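Long-range contact in nucleoprotein (PDB 6M7D), which coats the viral RNA genome as a helical nucleocapsid, one subunit per six nucleotides, shielding it from nucleases and presenting it as template for RNA synthesis: residues P326-M337 against Q349-L357. Residues are numbered along the deposited sequence; the frame is centred on the assembly and turned at random.
With nucleotides of chain B.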
# COMPACT_ATOMS: atom_id res chain seq x y z
N PRO A 326 13.32 1.37 12.20
CA PRO A 326 14.13 2.45 12.77
C PRO A 326 14.97 2.04 13.94
O PRO A 326 15.93 2.74 14.26
CB PRO A 326 13.08 3.48 13.19
CG PRO A 326 11.84 3.06 12.60
CD PRO A 326 11.88 1.63 12.33
N GLY A 327 14.63 0.94 14.61
CA GLY A 327 15.40 0.45 15.74
C GLY A 327 16.80 0.00 15.39
O GLY A 327 17.57 -0.31 16.30
N ASN A 328 17.13 -0.05 14.10
CA ASN A 328 18.49 -0.33 13.66
C ASN A 328 19.31 0.92 13.45
O ASN A 328 20.54 0.84 13.37
CB ASN A 328 18.47 -1.14 12.36
CG ASN A 328 17.32 -2.12 12.30
OD1 ASN A 328 17.40 -3.23 12.82
ND2 ASN A 328 16.25 -1.72 11.66
N TYR A 329 18.67 2.08 13.36
CA TYR A 329 19.36 3.37 13.26
C TYR A 329 18.63 4.37 14.15
O TYR A 329 18.14 5.40 13.68
CB TYR A 329 19.43 3.84 11.81
CG TYR A 329 18.14 3.69 11.03
CD1 TYR A 329 17.76 2.46 10.51
CD2 TYR A 329 17.29 4.76 10.83
CE1 TYR A 329 16.60 2.31 9.83
CE2 TYR A 329 16.13 4.62 10.15
CZ TYR A 329 15.79 3.40 9.65
OH TYR A 329 14.62 3.25 8.96
N PRO A 330 18.56 4.11 15.46
CA PRO A 330 17.63 4.88 16.30
C PRO A 330 18.05 6.31 16.54
O PRO A 330 17.17 7.16 16.71
CB PRO A 330 17.61 4.07 17.61
CG PRO A 330 18.40 2.86 17.36
CD PRO A 330 19.33 3.15 16.25
N ALA A 331 19.34 6.62 16.58
CA ALA A 331 19.74 8.00 16.81
C ALA A 331 19.49 8.86 15.59
O ALA A 331 18.96 9.97 15.69
CB ALA A 331 21.21 8.07 17.22
N LEU A 332 19.86 8.36 14.41
CA LEU A 332 19.56 9.07 13.18
C LEU A 332 18.06 9.16 12.95
O LEU A 332 17.56 10.18 12.47
CB LEU A 332 20.24 8.39 12.00
CG LEU A 332 20.19 9.10 10.66
CD1 LEU A 332 20.79 10.48 10.75
CD2 LEU A 332 20.88 8.28 9.63
N TRP A 333 17.33 8.11 13.32
CA TRP A 333 15.88 8.15 13.18
C TRP A 333 15.26 9.17 14.12
O TRP A 333 14.34 9.89 13.73
CB TRP A 333 15.28 6.78 13.43
CG TRP A 333 13.79 6.79 13.46
CD1 TRP A 333 12.96 6.83 12.40
CD2 TRP A 333 12.96 6.80 14.62
NE1 TRP A 333 11.66 6.85 12.81
CE2 TRP A 333 11.63 6.83 14.18
CE3 TRP A 333 13.21 6.78 15.99
CZ2 TRP A 333 10.56 6.84 15.05
CZ3 TRP A 333 12.14 6.79 16.85
CH2 TRP A 333 10.83 6.82 16.38
N SER A 334 15.73 9.24 15.36
CA SER A 334 15.18 10.20 16.31
C SER A 334 15.51 11.62 15.90
O SER A 334 14.67 12.52 16.01
CB SER A 334 15.72 9.92 17.71
OG SER A 334 15.72 8.54 17.98
N TYR A 335 16.73 11.84 15.43
CA TYR A 335 17.09 13.14 14.89
C TYR A 335 16.18 13.52 13.74
O TYR A 335 15.60 14.62 13.73
CB TYR A 335 18.55 13.10 14.44
CG TYR A 335 18.94 14.28 13.62
CD1 TYR A 335 19.15 15.51 14.21
CD2 TYR A 335 19.09 14.18 12.25
CE1 TYR A 335 19.49 16.59 13.46
CE2 TYR A 335 19.44 15.25 11.50
CZ TYR A 335 19.64 16.46 12.10
OH TYR A 335 20.00 17.53 11.34
N ALA A 336 16.02 12.63 12.77
CA ALA A 336 15.17 12.89 11.63
C ALA A 336 13.72 13.07 12.03
O ALA A 336 12.99 13.83 11.39
CB ALA A 336 15.29 11.75 10.63
N MET A 337 13.28 12.41 13.10
CA MET A 337 11.90 12.57 13.55
C MET A 337 11.69 13.93 14.18
O MET A 337 10.62 14.53 14.01
CB MET A 337 11.55 11.46 14.54
CG MET A 337 11.12 10.16 13.91
SD MET A 337 10.07 10.34 12.47
CE MET A 337 11.20 9.90 11.16
N GLN A 349 1.70 13.59 13.46
CA GLN A 349 0.76 12.53 13.77
C GLN A 349 1.35 11.16 13.52
O GLN A 349 0.69 10.15 13.80
CB GLN A 349 -0.52 12.70 12.95
CG GLN A 349 -1.55 13.58 13.61
CD GLN A 349 -1.14 15.03 13.62
OE1 GLN A 349 -0.65 15.56 12.62
NE2 GLN A 349 -1.34 15.70 14.75
N TYR A 350 2.56 11.10 13.00
CA TYR A 350 3.30 9.85 12.90
C TYR A 350 3.77 9.42 14.28
O TYR A 350 4.25 10.23 15.07
CB TYR A 350 4.49 10.05 11.97
CG TYR A 350 5.30 8.82 11.70
CD1 TYR A 350 4.77 7.76 11.00
CD2 TYR A 350 6.61 8.72 12.13
CE1 TYR A 350 5.50 6.65 10.74
CE2 TYR A 350 7.36 7.61 11.87
CZ TYR A 350 6.80 6.58 11.18
OH TYR A 350 7.53 5.46 10.92
N VAL A 351 3.63 8.12 14.56
CA VAL A 351 3.98 7.60 15.88
C VAL A 351 5.50 7.60 15.98
O VAL A 351 6.18 6.76 15.39
CB VAL A 351 3.39 6.21 16.12
CG1 VAL A 351 3.96 5.62 17.38
CG2 VAL A 351 1.89 6.30 16.21
N THR A 352 6.04 8.56 16.73
CA THR A 352 7.45 8.62 17.04
C THR A 352 7.74 8.27 18.49
O THR A 352 8.90 8.23 18.89
CB THR A 352 8.01 10.01 16.73
OG1 THR A 352 7.38 10.98 17.57
CG2 THR A 352 7.75 10.38 15.30
N GLY A 353 6.71 8.00 19.29
CA GLY A 353 6.93 7.63 20.66
C GLY A 353 7.21 6.16 20.76
O GLY A 353 6.29 5.33 20.81
N ARG A 354 8.49 5.82 20.80
CA ARG A 354 8.95 4.44 20.73
C ARG A 354 10.05 4.25 21.76
O ARG A 354 10.67 5.21 22.21
CB ARG A 354 9.46 4.10 19.33
CG ARG A 354 8.41 4.33 18.27
CD ARG A 354 8.88 4.00 16.91
NE ARG A 354 8.01 4.59 15.91
CZ ARG A 354 8.08 4.35 14.61
NH1 ARG A 354 8.99 3.52 14.14
NH2 ARG A 354 7.23 4.94 13.80
N THR A 355 10.27 2.99 22.14
CA THR A 355 11.24 2.71 23.18
C THR A 355 12.63 3.17 22.78
O THR A 355 13.43 3.56 23.64
CB THR A 355 11.24 1.22 23.51
OG1 THR A 355 11.69 0.48 22.37
CG2 THR A 355 9.85 0.76 23.89
N TYR A 356 12.93 3.15 21.49
CA TYR A 356 14.26 3.48 21.01
C TYR A 356 14.40 4.92 20.57
O TYR A 356 15.44 5.30 20.04
CB TYR A 356 14.66 2.56 19.86
CG TYR A 356 13.62 2.37 18.80
CD1 TYR A 356 12.74 1.31 18.85
CD2 TYR A 356 13.53 3.23 17.72
CE1 TYR A 356 11.80 1.12 17.88
CE2 TYR A 356 12.59 3.06 16.74
CZ TYR A 356 11.73 1.99 16.83
OH TYR A 356 10.78 1.79 15.86
N LEU A 357 13.38 5.74 20.79
CA LEU A 357 13.49 7.16 20.46
C LEU A 357 14.54 7.79 21.36
O LEU A 357 14.31 7.96 22.56
CB LEU A 357 12.16 7.87 20.60
CG LEU A 357 12.28 9.37 20.33
CD1 LEU A 357 12.23 9.67 18.85
CD2 LEU A 357 11.21 10.12 21.05
P U B 3 5.41 2.85 9.58
OP1 U B 3 5.75 3.38 8.25
OP2 U B 3 6.37 2.97 10.67
O5' U B 3 4.05 3.54 10.01
C5' U B 3 2.82 3.16 9.41
C4' U B 3 1.65 3.54 10.27
O4' U B 3 1.73 2.83 11.54
C3' U B 3 1.57 5.01 10.61
O3' U B 3 0.20 5.41 10.63
C2' U B 3 2.15 5.08 12.01
O2' U B 3 1.71 6.18 12.77
C1' U B 3 1.68 3.76 12.60
N1 U B 3 2.53 3.27 13.70
C2 U B 3 1.95 2.95 14.90
O2 U B 3 0.75 3.02 15.09
N3 U B 3 2.81 2.53 15.87
C4 U B 3 4.17 2.42 15.77
O4 U B 3 4.83 2.03 16.73
C5 U B 3 4.70 2.78 14.49
C6 U B 3 3.88 3.18 13.54
P U B 4 -0.44 6.10 9.35
OP1 U B 4 -1.90 6.18 9.58
OP2 U B 4 0.09 5.45 8.14
O5' U B 4 0.15 7.56 9.35
C5' U B 4 -0.26 8.52 10.31
C4' U B 4 0.22 9.89 9.96
O4' U B 4 1.66 9.92 9.89
C3' U B 4 -0.19 10.44 8.61
O3' U B 4 -1.54 10.86 8.55
C2' U B 4 0.79 11.58 8.44
O2' U B 4 0.43 12.65 9.29
C1' U B 4 2.06 10.95 9.01
N1 U B 4 2.97 10.41 7.98
C2 U B 4 3.69 11.30 7.19
O2 U B 4 3.61 12.50 7.25
N3 U B 4 4.52 10.74 6.28
C4 U B 4 4.72 9.41 6.08
O4 U B 4 5.51 9.06 5.21
C5 U B 4 3.96 8.55 6.93
C6 U B 4 3.13 9.07 7.83
P U B 2 8.95 -0.78 12.05
OP1 U B 2 9.70 -0.16 10.95
OP2 U B 2 9.05 -0.28 13.43
O5' U B 2 7.42 -0.68 11.65
C5' U B 2 6.95 -1.05 10.37
C4' U B 2 5.46 -0.90 10.30
O4' U B 2 4.85 -1.71 11.31
C3' U B 2 4.95 0.49 10.58
O3' U B 2 5.01 1.32 9.44
C2' U B 2 3.53 0.24 11.08
O2' U B 2 2.65 0.05 9.98
C1' U B 2 3.67 -1.09 11.78
N1 U B 2 3.74 -1.01 13.26
C2 U B 2 2.57 -0.90 13.96
O2 U B 2 1.48 -0.79 13.43
N3 U B 2 2.70 -0.90 15.32
C4 U B 2 3.87 -1.02 16.02
O4 U B 2 3.85 -1.01 17.24
C5 U B 2 5.03 -1.15 15.21
C6 U B 2 4.93 -1.16 13.89
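Val-351 O is gripped by two nitrogens of Arg-354, NE and NH2, in a side-on fork, and the guanidinium so held lies against Trp-333. Arg-354 NH2 lies 2.6 Å from Val-351 O. This is part of the RNA-binding surface of the nucleoprotein: the loop 349-357 runs back past the start of helix 330-343, and its Tyr-350, Arg-354 and Tyr-356 bind RNA. Arg-354 NH1 gives a third bond, nearly straight, to Tyr-356 OH at 3.0 Å. All three bonds lie close to the guanidinium plane and would fix its rotation. One face of that plane receives Trp-333 CZ2, the two planes 39° apart; the opposite face receives C5 of U3 of chain B. The cation is thus sandwiched between the indole and a base. Pro-326 CG meets Arg-354 NH1 at 3.3 Å. The Tyr-356 ring is clamped too, with Gly-327 CA over one face, 3.8 Å from the ring centroid, and Arg-354 CB over the other. Its edge atom CE2 in turn sits over a face of Trp-333, the rings inclined at 56°. Leu-357 CD1 reaches Trp-333 CZ3 at 3.5 Å. On the other indole face lies Met-337 CG, whose SD makes a Met-aromatic contact with Tyr-350. With CG anti to the backbone N (chi1 -176°), the Tyr-350 ring extends between this sulfur and the RNA. Ser-268 of helix 267-277 hydrogen-bonds both Trp-333 NE1 and Tyr-350 OH, tying the indole to the RNA-binding tyrosine. At the RNA side, Tyr-350 OH lies 2.8 Å from OP2 of U3 of chain B. Val-351 N donates to O2' of U3 of chain B, 3.3 Å away.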